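Local coordinates for Lmo2470 protein (Listeria monocytogenes EGD-e, PDB 5HL3) that is a leucine-rich-repeat internalin that binds calcium ions, interacts with the host protein afadin and facilitates crossing of the basement membrane, at residues Pro11-Ile14 / Ile15-Phe18; Gln289-Thr293 / Asn294-Ser298. All blocks are in the same frame, centred on the assembly; numbering follows the deposited sequence.

Interaction 1: residues Pro11-Ile14 / Ile15-Phe18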
loop_
_atom_site.group_PDB
_atom_site.type_symbol
_atom_site.label_atom_id
_atom_site.label_comp_id
_atom_site.label_asym_id
_atom_site.label_seq_id
_atom_site.Cartn_x
_atom_site.Cartn_y
_atom_site.Cartn_z
ATOM N N PRO A 11 -30.611 16.439 -32.068
ATOM C CA PRO A 11 -29.508 15.627 -32.547
ATOM C C PRO A 11 -28.363 16.440 -33.129
ATOM O O PRO A 11 -28.555 17.578 -33.564
ATOM C CB PRO A 11 -30.154 14.758 -33.662
ATOM C CG PRO A 11 -31.623 14.798 -33.379
ATOM C CD PRO A 11 -31.860 16.165 -32.810
ATOM N N ALA A 12 -27.173 15.847 -33.139
ATOM C CA ALA A 12 -25.975 16.508 -33.685
ATOM C C ALA A 12 -24.885 15.510 -33.974
ATOM O O ALA A 12 -24.796 14.488 -33.286
ATOM C CB ALA A 12 -25.441 17.550 -32.684
ATOM N N PRO A 13 -23.999 15.826 -34.940
ATOM C CA PRO A 13 -22.790 14.998 -35.115
ATOM C C PRO A 13 -21.963 14.934 -33.827
ATOM O O PRO A 13 -21.853 15.907 -33.098
ATOM C CB PRO A 13 -22.016 15.746 -36.220
ATOM C CG PRO A 13 -23.096 16.419 -37.004
ATOM C CD PRO A 13 -24.064 16.897 -35.967
ATOM N N ILE A 14 -21.381 13.762 -33.589
ATOM C CA ILE A 14 -20.521 13.550 -32.403
ATOM C C ILE A 14 -19.445 14.642 -32.294
ATOM O O ILE A 14 -19.187 15.181 -31.201
ATOM C CB ILE A 14 -19.893 12.123 -32.456
ATOM C CG1 ILE A 14 -20.960 11.066 -32.186
ATOM C CG2 ILE A 14 -18.751 11.975 -31.443
ATOM C CD1 ILE A 14 -20.513 9.656 -32.493
ATOM N N ILE A 15 -18.825 14.971 -33.416
ATOM C CA ILE A 15 -17.734 15.951 -33.432
ATOM C C ILE A 15 -18.191 17.361 -33.056
ATOM O O ILE A 15 -17.373 18.168 -32.629
ATOM C CB ILE A 15 -17.005 15.908 -34.799
ATOM C CG1 ILE A 15 -15.678 16.700 -34.792
ATOM C CG2 ILE A 15 -17.911 16.378 -35.933
ATOM C CD1 ILE A 15 -14.641 16.245 -33.805
ATOM N N ASP A 16 -19.481 17.653 -33.222
ATOM C CA ASP A 16 -20.016 18.945 -32.807
ATOM C C ASP A 16 -20.339 18.953 -31.303
ATOM O O ASP A 16 -20.105 19.962 -30.608
ATOM C CB ASP A 16 -21.236 19.316 -33.629
ATOM C CG ASP A 16 -20.906 19.520 -35.125
ATOM O OD1 ASP A 16 -19.758 19.861 -35.483
ATOM O OD2 ASP A 16 -21.839 19.378 -35.873
ATOM N N VAL A 17 -20.809 17.822 -30.762
ATOM C CA VAL A 17 -21.075 17.727 -29.322
ATOM C C VAL A 17 -19.774 17.716 -28.520
ATOM O O VAL A 17 -19.683 18.351 -27.475
ATOM C CB VAL A 17 -21.862 16.425 -29.016
ATOM C CG1 VAL A 17 -22.150 16.308 -27.517
ATOM C CG2 VAL A 17 -23.166 16.352 -29.824
ATOM N N PHE A 18 -18.769 17.050 -29.058
ATOM C CA PHE A 18 -17.476 16.845 -28.381
ATOM C C PHE A 18 -16.366 17.362 -29.314
ATOM O O PHE A 18 -15.709 16.581 -29.984
ATOM C CB PHE A 18 -17.291 15.354 -28.116
ATOM C CG PHE A 18 -18.412 14.733 -27.319
ATOM C CD1 PHE A 18 -18.588 15.010 -25.968
ATOM C CD2 PHE A 18 -19.279 13.843 -27.911
ATOM C CE1 PHE A 18 -19.610 14.403 -25.239
ATOM C CE2 PHE A 18 -20.297 13.215 -27.178
ATOM C CZ PHE A 18 -20.451 13.494 -25.835
#

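Interaction 2: residues Gln289-Thr293 / Asn294-Ser298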
loop_
_atom_site.group_PDB
_atom_site.type_symbol
_atom_site.label_atom_id
_atom_site.label_comp_id
_atom_site.label_asym_id
_atom_site.label_seq_id
_atom_site.Cartn_x
_atom_site.Cartn_y
_atom_site.Cartn_z
ATOM N N GLN A 289 9.189 -16.859 19.949
ATOM C CA GLN A 289 7.788 -16.708 19.556
ATOM C C GLN A 289 7.480 -17.501 18.291
ATOM O O GLN A 289 6.448 -18.210 18.225
ATOM C CB GLN A 289 7.457 -15.242 19.340
ATOM C CG GLN A 289 7.419 -14.417 20.606
ATOM C CD GLN A 289 7.253 -12.937 20.296
ATOM O OE1 GLN A 289 8.090 -12.340 19.592
ATOM N NE2 GLN A 289 6.192 -12.347 20.804
HETATM N N MSE A 290 8.345 -17.377 17.283
HETATM C CA MSE A 290 8.142 -18.101 16.025
HETATM C C MSE A 290 8.233 -19.594 16.243
HETATM O O MSE A 290 7.470 -20.372 15.669
HETATM C CB MSE A 290 9.121 -17.608 14.936
HETATM C CG MSE A 290 8.726 -16.194 14.518
HETATM SE SE MSE A 290 9.862 -15.393 13.141
HETATM C CE MSE A 290 9.580 -16.663 11.660
ATOM N N GLU A 291 9.187 -20.029 17.068
ATOM C CA GLU A 291 9.369 -21.454 17.315
ATOM C C GLU A 291 8.161 -22.029 18.022
ATOM O O GLU A 291 7.601 -23.059 17.577
ATOM C CB GLU A 291 10.654 -21.694 18.144
ATOM C CG GLU A 291 11.122 -23.144 18.213
ATOM C CD GLU A 291 10.264 -24.047 19.079
ATOM O OE1 GLU A 291 9.686 -23.613 20.099
ATOM O OE2 GLU A 291 10.186 -25.250 18.760
ATOM N N GLU A 292 7.691 -21.348 19.070
ATOM C CA GLU A 292 6.631 -21.906 19.879
ATOM C C GLU A 292 5.254 -21.873 19.231
ATOM O O GLU A 292 4.401 -22.695 19.575
ATOM C CB GLU A 292 6.642 -21.347 21.288
ATOM C CG GLU A 292 6.216 -19.946 21.488
ATOM C CD GLU A 292 6.913 -19.275 22.692
ATOM O OE1 GLU A 292 6.855 -18.029 22.722
ATOM O OE2 GLU A 292 7.568 -19.948 23.545
ATOM N N THR A 293 5.051 -20.961 18.275
ATOM C CA THR A 293 3.782 -20.908 17.542
ATOM C C THR A 293 3.886 -21.589 16.169
ATOM O O THR A 293 3.026 -21.413 15.304
ATOM C CB THR A 293 3.214 -19.482 17.436
ATOM O OG1 THR A 293 4.117 -18.656 16.698
ATOM C CG2 THR A 293 2.979 -18.908 18.805
ATOM N N ASN A 294 4.918 -22.398 15.965
ATOM C CA ASN A 294 4.998 -23.243 14.760
ATOM C C ASN A 294 5.061 -22.479 13.447
ATOM O O ASN A 294 4.525 -22.933 12.431
ATOM C CB ASN A 294 3.894 -24.314 14.786
ATOM C CG ASN A 294 4.036 -25.210 15.988
ATOM O OD1 ASN A 294 5.095 -25.791 16.202
ATOM N ND2 ASN A 294 3.012 -25.247 16.831
HETATM N N MSE A 295 5.763 -21.354 13.469
HETATM C CA MSE A 295 5.946 -20.531 12.288
HETATM C C MSE A 295 7.188 -20.898 11.506
HETATM O O MSE A 295 7.373 -20.390 10.395
HETATM C CB MSE A 295 6.038 -19.057 12.697
HETATM C CG MSE A 295 4.731 -18.558 13.339
HETATM SE SE MSE A 295 4.855 -16.710 14.021
HETATM C CE MSE A 295 4.993 -15.738 12.334
ATOM N N LEU A 296 8.041 -21.771 12.026
ATOM C CA LEU A 296 9.273 -22.082 11.332
ATOM C C LEU A 296 9.095 -23.137 10.265
ATOM O O LEU A 296 8.375 -24.118 10.465
ATOM C CB LEU A 296 10.338 -22.568 12.321
ATOM C CG LEU A 296 10.719 -21.618 13.458
ATOM C CD1 LEU A 296 11.697 -22.334 14.415
ATOM C CD2 LEU A 296 11.270 -20.296 12.957
ATOM N N VAL A 297 9.791 -22.946 9.150
ATOM C CA VAL A 297 9.846 -23.948 8.059
ATOM C C VAL A 297 11.077 -24.867 8.128
ATOM O O VAL A 297 11.178 -25.849 7.386
ATOM C CB VAL A 297 9.770 -23.279 6.653
ATOM C CG1 VAL A 297 8.484 -22.488 6.469
ATOM C CG2 VAL A 297 11.006 -22.422 6.363
ATOM N N SER A 298 12.041 -24.500 8.974
ATOM C CA SER A 298 13.249 -25.307 9.206
ATOM C C SER A 298 13.701 -25.024 10.646
ATOM O O SER A 298 13.500 -23.932 11.136
ATOM C CB SER A 298 14.346 -24.920 8.221
ATOM O OG SER A 298 14.697 -23.574 8.358
HETATM O O HOH W 1 8.154 -23.591 14.696
HETATM O O HOH W 2 6.732 -25.556 18.408
HETATM O O HOH W 3 0.627 -22.894 17.109
#

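Interaction 1: residues Pro11-Ile14 / Ile15-Phe18
Val17 turns back over the strand end that precedes its helix, so that its CG2 rests on the methyl of Ala12 at 3.8 Å; the short alanine side chain lets the valine branch settle into the buried angle between strand and helix. With CG1 anti to the backbone N (chi1 -180°), CG2 is the branch that faces back, while CG1 lies over the centre of one face of the Phe18 ring. At the ring's CD2 corner Ile14 CG2 approaches to 4.0 Å. On the outer side the puckered ring of Pro13 slants past the carboxylate of Asp16, whose OD2 comes to 3.3 Å from Pro13 CD. Proline's restricted phi suits a residue that still has extended angles (-57/143) just before the helix. Its carbonyl accepts the first helical bonds: Pro13 O takes Val17 N at 3.2 Å and Asp16 N at 2.9 Å, the latter standing well above the carbonyl plane. The next carbonyl, Ile14 O, accepts from Phe18 N at 2.9 Å, and Phe18 is the first residue to leave the helix. Arg68 hydrogen-bonds the carbonyl oxygens of Asp16 and Val17 at the helix end, Ala12 pairs with Ile40 of strand 39-40, and Ile14 and Phe18 pack on helix 21-30.

Interaction 2: residues Gln289-Thr293 / Asn294-Ser298
Met295, a selenomethionine, folds back along the last turn of the helix, and its side chain can be followed outward. CB lies 3.6 Å from Met290 O, the carbonyl that its own backbone engages. CG sits anti to the carbonyl carbon (chi1 -64°), which brings it to 3.4 Å from Thr293 OG1. SE then runs alongside the same hydroxyl and meets Met290 CG at 3.9 Å, where the two selenomethionine chains cross at about a right angle. The bend at chi3 (69°) turns CE away from the helix end. A long, flexible, apolar chain suits this route beside a threonine whose OG1 is already engaged, donating to Gln289 O at 2.8 Å; Thr293 N reaches that oxygen from the opposite face of its plane.

The backbone beneath is a Schellman motif, and Met295 with Met290 is the apolar contact, C'' with C3, that goes with it. Met295 N donates to Met290 O at 3.0 Å in the carbonyl plane, and Asn294 N to Glu291 O at 3.2 Å from above the plane. Asn294 takes the positive phi (63°) of the C-prime position, a conformation asparagine tolerates well, and its OD1 shares a water with Glu291 O. A second water links Glu291 O to Leu296 N. Leu296 packs back on the helix end, CD1 against Glu291 CB at 3.9 Å and CD2 against Met290 CB. Helix 285-292 thus ends against strand 334-345, where Tyr342 meets both Met290 and Leu296, while Gln263 and Asn343 hold the departing loop on its way to strand 301-306.

Interaction 1 takes in a whole one-turn helix from its N-cap to its last residue, interaction 2 only the C-terminal end of a longer helix. They share no element and lie on opposite sides of the chain's centre, about 67 Å apart between centres, one in the N-terminal cap and the other in the DUF3244 region beyond the leucine-rich repeats. Backbone bonds and water dominate in interaction 2, at the surface, apolar side chains in the partly buried interaction 1. Each lies close to a calcium-binding residue: Ile14 to Asp38, whose ion is not bound in this model, Glu292 to Asn322 at an occupied site.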